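Local coordinates for putative nucleoprotein (Infectious salmon anemia virus, PDB 4EWC) that encapsidates the negative-strand viral RNA genome, protecting it from nucleases and forming the ribonucleoprotein that serves as template for transcription and replication, at residues Y145-V154 and F233-R244; D458-G466 and R493-A501. All coordinates share one frame; numbering follows the deposited sequence.

Interaction 1: residues Y145-V154 and F233-R244; sequences YNLSLFIGMV and FRQSRPKRSDYR
Tyr145 and Arg244 meet because two torsions turn them to the same place: the tyrosine ring is swung opposite its own backbone nitrogen (chi1 174°), while the arginine, its CG beside the backbone N (chi1 -60°) and its chain extended from there to NE, runs across that ring at about a right angle. The guanidinium lies flat over one face, with Arg244 CZ 3.7 Å from the ring centroid of Tyr145 and the two planes nearly parallel, a stacked cation-pi pair. One residue along, the Asn146 amide takes hold of the backbone of Arg244 twice. Asn146 OD1 receives Arg244 N at 2.9 Å on a lone pair in the carbonyl plane, and Asn146 ND2 donates to Arg244 O at 3.0 Å. This pairing fixes the rotation of the amide, which stands steeply to the Tyr243 ring beside it.

Farther along the helix the contact turns apolar. Pro238 CG lies 3.5 Å from Phe150 CA, and the proline ring also touches Leu149 CG and the selenium of selenomethionine Met153. Phe150 and Phe233 meet rim to rim, Phe150 CZ to Phe233 CE1 at 3.6 Å, and Val154 CG2 packs on both Phe233 and Arg237 CB. The charged end of Arg237 leads elsewhere, to a salt bridge with Glu253, whereas Lys239 N donates almost straight (170°) to Asp242 OD2. Helix 253-269 also touches Phe150, Phe233 and Tyr243. The whole is an irregular chain laid along a helix within an alpha-helical nucleoprotein; it includes a probable nuclear localization signal, Arg237 to Arg240, whose first two residues are buried here while Lys239 and Arg240 are exposed.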
loop_
_atom_site.group_PDB
_atom_site.type_symbol
_atom_site.label_atom_id
_atom_site.label_comp_id
_atom_site.label_asym_id
_atom_site.label_seq_id
_atom_site.Cartn_x
_atom_site.Cartn_y
_atom_site.Cartn_z
ATOM N N TYR A 145 -22.921 25.312 5.865
ATOM C CA TYR A 145 -23.581 25.967 6.993
ATOM C C TYR A 145 -24.946 25.340 7.271
ATOM O O TYR A 145 -25.354 25.192 8.425
ATOM C CB TYR A 145 -23.722 27.479 6.746
ATOM C CG TYR A 145 -24.519 28.175 7.822
ATOM C CD1 TYR A 145 -23.911 28.598 9.006
ATOM C CD2 TYR A 145 -25.887 28.398 7.669
ATOM C CE1 TYR A 145 -24.643 29.239 10.003
ATOM C CE2 TYR A 145 -26.626 29.027 8.666
ATOM C CZ TYR A 145 -25.998 29.449 9.828
ATOM O OH TYR A 145 -26.722 30.065 10.820
ATOM N N ASN A 146 -25.645 24.976 6.198
ATOM C CA ASN A 146 -26.967 24.367 6.305
ATOM C C ASN A 146 -26.909 22.988 6.924
ATOM O O ASN A 146 -27.738 22.633 7.759
ATOM C CB ASN A 146 -27.644 24.306 4.934
ATOM C CG ASN A 146 -28.097 25.669 4.460
ATOM O OD1 ASN A 146 -28.174 26.615 5.251
ATOM N ND2 ASN A 146 -28.406 25.780 3.178
ATOM N N LEU A 147 -25.910 22.222 6.503
ATOM C CA LEU A 147 -25.697 20.895 7.036
ATOM C C LEU A 147 -25.320 20.964 8.516
ATOM O O LEU A 147 -25.831 20.179 9.299
ATOM C CB LEU A 147 -24.657 20.117 6.217
ATOM C CG LEU A 147 -24.319 18.715 6.757
ATOM C CD1 LEU A 147 -25.508 17.764 6.688
ATOM C CD2 LEU A 147 -23.119 18.143 6.027
ATOM N N SER A 148 -24.456 21.901 8.908
ATOM C CA SER A 148 -24.122 22.050 10.331
ATOM C C SER A 148 -25.310 22.512 11.153
ATOM O O SER A 148 -25.462 22.120 12.317
ATOM C CB SER A 148 -22.952 23.007 10.555
ATOM O OG SER A 148 -21.738 22.439 10.117
ATOM N N LEU A 149 -26.139 23.360 10.561
ATOM C CA LEU A 149 -27.326 23.846 11.250
ATOM C C LEU A 149 -28.284 22.681 11.453
ATOM O O LEU A 149 -28.756 22.428 12.570
ATOM C CB LEU A 149 -27.998 24.960 10.449
ATOM C CG LEU A 149 -29.246 25.537 11.101
ATOM C CD1 LEU A 149 -28.916 25.883 12.540
ATOM C CD2 LEU A 149 -29.766 26.756 10.374
ATOM N N PHE A 150 -28.551 21.978 10.356
ATOM C CA PHE A 150 -29.363 20.774 10.362
ATOM C C PHE A 150 -28.915 19.816 11.448
ATOM O O PHE A 150 -29.731 19.373 12.253
ATOM C CB PHE A 150 -29.313 20.083 8.992
ATOM C CG PHE A 150 -30.176 18.852 8.895
ATOM C CD1 PHE A 150 -29.763 17.643 9.437
ATOM C CD2 PHE A 150 -31.391 18.904 8.244
ATOM C CE1 PHE A 150 -30.564 16.528 9.353
ATOM C CE2 PHE A 150 -32.194 17.799 8.148
ATOM C CZ PHE A 150 -31.785 16.609 8.702
ATOM N N ILE A 151 -27.628 19.479 11.463
ATOM C CA ILE A 151 -27.122 18.529 12.447
ATOM C C ILE A 151 -27.283 19.070 13.872
ATOM O O ILE A 151 -27.842 18.404 14.733
ATOM C CB ILE A 151 -25.665 18.114 12.172
ATOM C CG1 ILE A 151 -25.599 17.262 10.904
ATOM C CG2 ILE A 151 -25.121 17.314 13.350
ATOM C CD1 ILE A 151 -24.201 17.140 10.310
ATOM N N GLY A 152 -26.830 20.292 14.107
ATOM C CA GLY A 152 -26.993 20.926 15.408
ATOM C C GLY A 152 -28.410 20.993 15.970
ATOM O O GLY A 152 -28.585 21.061 17.191
HETATM N N MSE A 153 -29.417 20.971 15.093
HETATM C CA MSE A 153 -30.816 21.035 15.525
HETATM C C MSE A 153 -31.474 19.667 15.583
HETATM O O MSE A 153 -32.298 19.408 16.464
HETATM C CB MSE A 153 -31.644 22.000 14.656
HETATM C CG MSE A 153 -31.381 23.460 14.995
HETATM SE SE MSE A 153 -32.471 24.661 13.915
HETATM C CE MSE A 153 -34.183 24.232 14.679
ATOM N N VAL A 154 -31.103 18.788 14.656
ATOM C CA VAL A 154 -31.722 17.473 14.566
ATOM C C VAL A 154 -31.135 16.496 15.586
ATOM O O VAL A 154 -31.884 15.842 16.313
ATOM C CB VAL A 154 -31.674 16.923 13.102
ATOM C CG1 VAL A 154 -32.134 15.440 12.999
ATOM C CG2 VAL A 154 -32.514 17.811 12.170
ATOM N N PHE A 233 -38.854 14.841 14.292
ATOM C CA PHE A 233 -37.943 15.278 13.247
ATOM C C PHE A 233 -38.456 16.535 12.504
ATOM O O PHE A 233 -37.765 17.552 12.457
ATOM C CB PHE A 233 -37.654 14.116 12.283
ATOM C CG PHE A 233 -36.817 14.503 11.099
ATOM C CD1 PHE A 233 -35.583 15.101 11.282
ATOM C CD2 PHE A 233 -37.257 14.248 9.796
ATOM C CE1 PHE A 233 -34.802 15.448 10.189
ATOM C CE2 PHE A 233 -36.480 14.587 8.695
ATOM C CZ PHE A 233 -35.253 15.190 8.884
ATOM N N ARG A 234 -39.664 16.469 11.947
ATOM C CA ARG A 234 -40.233 17.579 11.162
ATOM C C ARG A 234 -40.328 18.919 11.926
ATOM O O ARG A 234 -40.317 19.991 11.323
ATOM C CB ARG A 234 -41.613 17.201 10.635
ATOM C CG ARG A 234 -41.638 15.976 9.744
ATOM C CD ARG A 234 -40.903 16.228 8.449
ATOM N NE ARG A 234 -40.758 15.004 7.644
ATOM C CZ ARG A 234 -41.605 14.625 6.690
ATOM N NH1 ARG A 234 -42.670 15.365 6.417
ATOM N NH2 ARG A 234 -41.388 13.506 6.017
ATOM N N GLN A 235 -40.427 18.847 13.248
ATOM C CA GLN A 235 -40.553 20.035 14.073
ATOM C C GLN A 235 -39.219 20.530 14.562
ATOM O O GLN A 235 -39.025 21.731 14.762
ATOM C CB GLN A 235 -41.427 19.737 15.282
ATOM C CG GLN A 235 -42.842 19.507 14.889
ATOM C CD GLN A 235 -43.793 19.739 16.026
ATOM O OE1 GLN A 235 -43.378 19.885 17.181
ATOM N NE2 GLN A 235 -45.086 19.784 15.710
ATOM N N SER A 236 -38.311 19.594 14.789
ATOM C CA SER A 236 -37.011 19.940 15.323
ATOM C C SER A 236 -36.081 20.497 14.275
ATOM O O SER A 236 -35.181 21.252 14.610
ATOM C CB SER A 236 -36.361 18.723 15.971
ATOM O OG SER A 236 -37.137 18.271 17.065
ATOM N N ARG A 237 -36.274 20.110 13.022
ATOM C CA ARG A 237 -35.296 20.458 12.004
ATOM C C ARG A 237 -35.350 21.949 11.629
ATOM O O ARG A 237 -36.353 22.610 11.897
ATOM C CB ARG A 237 -35.460 19.549 10.785
ATOM C CG ARG A 237 -36.790 19.667 10.104
ATOM C CD ARG A 237 -36.919 18.663 8.988
ATOM N NE ARG A 237 -38.178 18.880 8.291
ATOM C CZ ARG A 237 -38.568 18.227 7.207
ATOM N NH1 ARG A 237 -37.803 17.285 6.662
ATOM N NH2 ARG A 237 -39.740 18.519 6.679
ATOM N N PRO A 238 -34.267 22.483 11.025
ATOM C CA PRO A 238 -34.264 23.929 10.775
ATOM C C PRO A 238 -35.411 24.347 9.855
ATOM O O PRO A 238 -35.894 23.525 9.054
ATOM C CB PRO A 238 -32.910 24.179 10.091
ATOM C CG PRO A 238 -32.084 22.973 10.397
ATOM C CD PRO A 238 -33.056 21.836 10.481
ATOM N N LYS A 239 -35.859 25.596 10.005
ATOM C CA LYS A 239 -36.919 26.141 9.167
ATOM C C LYS A 239 -36.295 26.726 7.909
ATOM O O LYS A 239 -35.086 26.928 7.846
ATOM C CB LYS A 239 -37.685 27.229 9.909
ATOM C CG LYS A 239 -38.402 26.788 11.192
ATOM C CD LYS A 239 -39.593 25.884 10.894
ATOM C CE LYS A 239 -39.386 24.500 11.520
ATOM N NZ LYS A 239 -40.585 23.613 11.458
ATOM N N ARG A 240 -37.126 27.002 6.915
ATOM C CA ARG A 240 -36.670 27.626 5.681
ATOM C C ARG A 240 -35.869 28.904 5.918
ATOM O O ARG A 240 -34.910 29.195 5.178
ATOM C CB ARG A 240 -37.854 27.898 4.743
ATOM C CG ARG A 240 -37.616 28.982 3.687
ATOM C CD ARG A 240 -37.151 28.408 2.363
ATOM N NE ARG A 240 -36.699 29.461 1.430
ATOM C CZ ARG A 240 -37.295 29.770 0.276
ATOM N NH1 ARG A 240 -38.378 29.111 -0.137
ATOM N NH2 ARG A 240 -36.792 30.727 -0.478
ATOM N N SER A 241 -36.245 29.664 6.949
ATOM C CA SER A 241 -35.586 30.945 7.207
ATOM C C SER A 241 -34.264 30.744 7.911
ATOM O O SER A 241 -33.381 31.595 7.836
ATOM C CB SER A 241 -36.490 31.908 8.003
ATOM O OG SER A 241 -36.822 31.379 9.263
ATOM N N ASP A 242 -34.133 29.610 8.586
ATOM C CA ASP A 242 -32.906 29.301 9.311
ATOM C C ASP A 242 -31.722 29.088 8.355
ATOM O O ASP A 242 -30.596 29.480 8.665
ATOM C CB ASP A 242 -33.122 28.074 10.207
ATOM C CG ASP A 242 -34.055 28.365 11.369
ATOM O OD1 ASP A 242 -34.034 29.519 11.859
ATOM O OD2 ASP A 242 -34.806 27.451 11.794
ATOM N N TYR A 243 -32.000 28.487 7.195
ATOM C CA TYR A 243 -30.972 28.178 6.203
ATOM C C TYR A 243 -30.476 29.401 5.407
ATOM O O TYR A 243 -31.216 30.355 5.182
ATOM C CB TYR A 243 -31.502 27.166 5.192
ATOM C CG TYR A 243 -31.888 25.820 5.737
ATOM C CD1 TYR A 243 -30.947 25.007 6.351
ATOM C CD2 TYR A 243 -33.186 25.332 5.584
ATOM C CE1 TYR A 243 -31.293 23.752 6.841
ATOM C CE2 TYR A 243 -33.541 24.071 6.055
ATOM C CZ TYR A 243 -32.593 23.288 6.684
ATOM O OH TYR A 243 -32.930 22.047 7.160
ATOM N N ARG A 244 -29.222 29.340 4.968
ATOM C CA ARG A 244 -28.706 30.255 3.964
ATOM C C ARG A 244 -29.008 29.717 2.572
ATOM O O ARG A 244 -28.615 28.597 2.222
ATOM C CB ARG A 244 -27.203 30.463 4.118
ATOM C CG ARG A 244 -26.808 31.028 5.462
ATOM C CD ARG A 244 -25.337 31.337 5.471
ATOM N NE ARG A 244 -24.867 31.631 6.819
ATOM C CZ ARG A 244 -23.588 31.676 7.162
ATOM N NH1 ARG A 244 -22.641 31.442 6.264
ATOM N NH2 ARG A 244 -23.257 31.944 8.405
#

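Interaction 2: residues D458-G466 and R493-A501; sequences DIIENAVPG and RLSNVRYEA
Ala463 and Arg498 make the one hydrogen bond between the two segments: Arg498 N donates to Ala463 O at 2.9 Å, in the carbonyl plane and on a lone pair, with an N-H...O angle of 146°. Two CA-H...O contacts accompany it, Val497 CA to Ala463 O at 3.4 Å and Ala463 CA to Arg498 O at 3.5 Å, so the end of helix 457-463 lies backbone against backbone with the chain leading into strand 499-500.

Apolar pairs form on the side of the loop. Val464 CG1 meets Leu494 CD2 at 4.0 Å, and its other branch, CG2, faces Val497 CG2.

Elsewhere carbon packs on oxygen. The Pro465 ring sits against the peptide of Asn496, with Pro465 CG 3.3 Å from Asn496 O. At the other end, Ile459 reaches with CD1 to the carboxylate of Glu500, which an outstretched chain (chi1 169°, extended beyond CG) carries to it.

Polar groups mostly look to other partners. Asn462 ND2 turns back within its own helix to Asp458 O, which Asn462 N reaches from the opposite face. Glu500 OE2 bonds to Thr570, and OE1 to Ser521 of the second subunit.

The chemistry thus divides the labour: main-chain polarity and small apolar groups join the helix end to the loop leading into strand 499-500, while the buried carboxylate of Glu500 is satisfied within its chain and across the subunit boundary, which places the contact beside the second subunit of the two-chain assembly.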
loop_
_atom_site.group_PDB
_atom_site.type_symbol
_atom_site.label_atom_id
_atom_site.label_comp_id
_atom_site.label_asym_id
_atom_site.label_seq_id
_atom_site.Cartn_x
_atom_site.Cartn_y
_atom_site.Cartn_z
ATOM N N ASP A 458 -4.752 2.806 0.970
ATOM C CA ASP A 458 -3.727 3.584 1.654
ATOM C C ASP A 458 -4.369 4.710 2.447
ATOM O O ASP A 458 -4.008 4.957 3.599
ATOM C CB ASP A 458 -2.745 4.185 0.670
ATOM C CG ASP A 458 -1.957 3.138 -0.084
ATOM O OD1 ASP A 458 -1.033 2.565 0.536
ATOM O OD2 ASP A 458 -2.243 2.909 -1.296
ATOM N N ILE A 459 -5.326 5.387 1.819
ATOM C CA ILE A 459 -6.018 6.487 2.451
ATOM C C ILE A 459 -6.790 6.012 3.670
ATOM O O ILE A 459 -6.622 6.565 4.771
ATOM C CB ILE A 459 -6.964 7.235 1.492
ATOM C CG1 ILE A 459 -6.189 7.826 0.327
ATOM C CG2 ILE A 459 -7.717 8.362 2.233
ATOM C CD1 ILE A 459 -7.066 8.607 -0.649
ATOM N N ILE A 460 -7.643 5.007 3.458
ATOM C CA ILE A 460 -8.363 4.325 4.540
ATOM C C ILE A 460 -7.434 4.004 5.703
ATOM O O ILE A 460 -7.727 4.334 6.848
ATOM C CB ILE A 460 -8.958 2.979 4.082
ATOM C CG1 ILE A 460 -10.070 3.194 3.051
ATOM C CG2 ILE A 460 -9.470 2.217 5.268
ATOM C CD1 ILE A 460 -11.289 3.858 3.618
ATOM N N GLU A 461 -6.312 3.361 5.408
ATOM C CA GLU A 461 -5.396 2.969 6.469
ATOM C C GLU A 461 -4.862 4.180 7.234
ATOM O O GLU A 461 -4.803 4.172 8.461
ATOM C CB GLU A 461 -4.241 2.134 5.941
ATOM C CG GLU A 461 -3.369 1.572 7.032
ATOM C CD GLU A 461 -3.830 0.192 7.452
ATOM O OE1 GLU A 461 -4.227 -0.590 6.547
ATOM O OE2 GLU A 461 -3.794 -0.109 8.677
ATOM N N ASN A 462 -4.466 5.226 6.521
ATOM C CA ASN A 462 -4.022 6.428 7.226
ATOM C C ASN A 462 -5.149 7.222 7.903
ATOM O O ASN A 462 -4.904 7.955 8.858
ATOM C CB ASN A 462 -3.214 7.335 6.309
ATOM C CG ASN A 462 -1.864 6.759 5.989
ATOM O OD1 ASN A 462 -0.843 7.176 6.550
ATOM N ND2 ASN A 462 -1.847 5.781 5.087
ATOM N N ALA A 463 -6.370 7.090 7.393
ATOM C CA ALA A 463 -7.483 7.849 7.928
ATOM C C ALA A 463 -7.851 7.354 9.328
ATOM O O ALA A 463 -7.973 8.145 10.252
ATOM C CB ALA A 463 -8.675 7.795 6.994
ATOM N N VAL A 464 -8.027 6.048 9.475
ATOM C CA VAL A 464 -8.282 5.458 10.778
ATOM C C VAL A 464 -7.270 4.363 10.989
ATOM O O VAL A 464 -7.487 3.240 10.535
ATOM C CB VAL A 464 -9.675 4.827 10.872
ATOM C CG1 VAL A 464 -9.888 4.218 12.249
ATOM C CG2 VAL A 464 -10.747 5.856 10.581
ATOM N N PRO A 465 -6.155 4.680 11.675
ATOM C CA PRO A 465 -5.057 3.720 11.801
ATOM C C PRO A 465 -5.567 2.408 12.352
ATOM O O PRO A 465 -6.495 2.397 13.179
ATOM C CB PRO A 465 -4.123 4.379 12.813
ATOM C CG PRO A 465 -4.416 5.810 12.708
ATOM C CD PRO A 465 -5.898 5.893 12.464
ATOM N N GLY A 466 -4.978 1.311 11.890
ATOM C CA GLY A 466 -5.283 0.018 12.466
ATOM C C GLY A 466 -6.460 -0.650 11.796
ATOM O O GLY A 466 -6.792 -1.789 12.117
ATOM N N ARG A 493 -11.299 3.967 20.314
ATOM C CA ARG A 493 -10.493 5.176 20.392
ATOM C C ARG A 493 -10.149 5.675 18.998
ATOM O O ARG A 493 -9.788 4.892 18.125
ATOM C CB ARG A 493 -9.219 4.920 21.196
ATOM N N LEU A 494 -10.264 6.982 18.795
ATOM C CA LEU A 494 -10.057 7.557 17.480
ATOM C C LEU A 494 -9.190 8.799 17.539
ATOM O O LEU A 494 -9.360 9.727 16.751
ATOM C CB LEU A 494 -11.391 7.925 16.832
ATOM C CG LEU A 494 -12.358 6.837 16.390
ATOM C CD1 LEU A 494 -13.640 7.453 15.813
ATOM C CD2 LEU A 494 -11.694 5.924 15.358
ATOM N N SER A 495 -8.258 8.833 18.475
ATOM C CA SER A 495 -7.166 9.787 18.360
ATOM C C SER A 495 -6.285 9.228 17.253
ATOM O O SER A 495 -6.509 8.107 16.782
ATOM C CB SER A 495 -6.404 9.917 19.679
ATOM O OG SER A 495 -6.245 8.669 20.333
ATOM N N ASN A 496 -5.313 10.000 16.799
ATOM C CA ASN A 496 -4.489 9.576 15.665
ATOM C C ASN A 496 -5.256 9.406 14.349
ATOM O O ASN A 496 -4.657 9.096 13.312
ATOM C CB ASN A 496 -3.681 8.312 15.998
ATOM C CG ASN A 496 -3.048 8.387 17.375
ATOM O OD1 ASN A 496 -2.879 9.479 17.934
ATOM N ND2 ASN A 496 -2.701 7.232 17.933
ATOM N N VAL A 497 -6.567 9.620 14.386
ATOM C CA VAL A 497 -7.372 9.704 13.167
ATOM C C VAL A 497 -6.816 10.830 12.267
ATOM O O VAL A 497 -6.104 11.701 12.739
ATOM C CB VAL A 497 -8.848 9.967 13.521
ATOM C CG1 VAL A 497 -9.060 11.434 13.810
ATOM C CG2 VAL A 497 -9.779 9.508 12.424
ATOM N N ARG A 498 -7.112 10.791 10.971
ATOM C CA ARG A 498 -6.562 11.758 10.009
ATOM C C ARG A 498 -7.466 12.028 8.817
ATOM O O ARG A 498 -8.285 11.194 8.451
ATOM C CB ARG A 498 -5.212 11.284 9.483
ATOM C CG ARG A 498 -4.027 11.690 10.323
ATOM C CD ARG A 498 -2.774 11.245 9.646
ATOM N NE ARG A 498 -1.663 12.141 9.920
ATOM C CZ ARG A 498 -0.431 11.965 9.453
ATOM N NH1 ARG A 498 -0.150 10.897 8.689
ATOM N NH2 ARG A 498 0.519 12.858 9.759
ATOM N N TYR A 499 -7.300 13.185 8.191
ATOM C CA TYR A 499 -8.075 13.499 6.984
ATOM C C TYR A 499 -7.154 13.882 5.831
ATOM O O TYR A 499 -6.054 14.376 6.048
ATOM C CB TYR A 499 -9.133 14.595 7.265
ATOM C CG TYR A 499 -8.564 15.981 7.445
ATOM C CD1 TYR A 499 -8.383 16.808 6.354
ATOM C CD2 TYR A 499 -8.201 16.458 8.702
ATOM C CE1 TYR A 499 -7.856 18.056 6.487
ATOM C CE2 TYR A 499 -7.669 17.722 8.854
ATOM C CZ TYR A 499 -7.498 18.521 7.735
ATOM O OH TYR A 499 -6.973 19.791 7.836
ATOM N N GLU A 500 -7.597 13.629 4.607
ATOM C CA GLU A 500 -6.800 13.977 3.428
ATOM C C GLU A 500 -6.904 15.474 3.097
ATOM O O GLU A 500 -8.006 16.024 3.014
ATOM C CB GLU A 500 -7.228 13.143 2.208
ATOM C CG GLU A 500 -6.626 13.621 0.882
ATOM C CD GLU A 500 -6.949 12.708 -0.307
ATOM O OE1 GLU A 500 -8.057 12.142 -0.382
ATOM O OE2 GLU A 500 -6.083 12.548 -1.186
ATOM N N ALA A 501 -5.754 16.121 2.924
ATOM C CA ALA A 501 -5.738 17.508 2.493
ATOM C C ALA A 501 -6.339 17.557 1.108
ATOM O O ALA A 501 -6.082 16.692 0.292
ATOM C CB ALA A 501 -4.326 18.070 2.468
#

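The two contacts follow one another in series along the chain, interaction 1 closing before interaction 2 opens. Their centres lie 29 Å apart, and their nearest atoms are about 14 Å from each other, so neither touches the other. Interaction 1 joins helix 142-162 to the end of helix 226-236 and the chain leaving it; interaction 2 joins the end of helix 457-463 to the loop before strand 499-500 and to that strand, outermost within this chain in a three-stranded antiparallel sheet, in the C-terminal family region. In both, a helix packs against mostly irregular chain from a distant part of the sequence. The second subunit reaches interaction 2, but not the two segments of interaction 1.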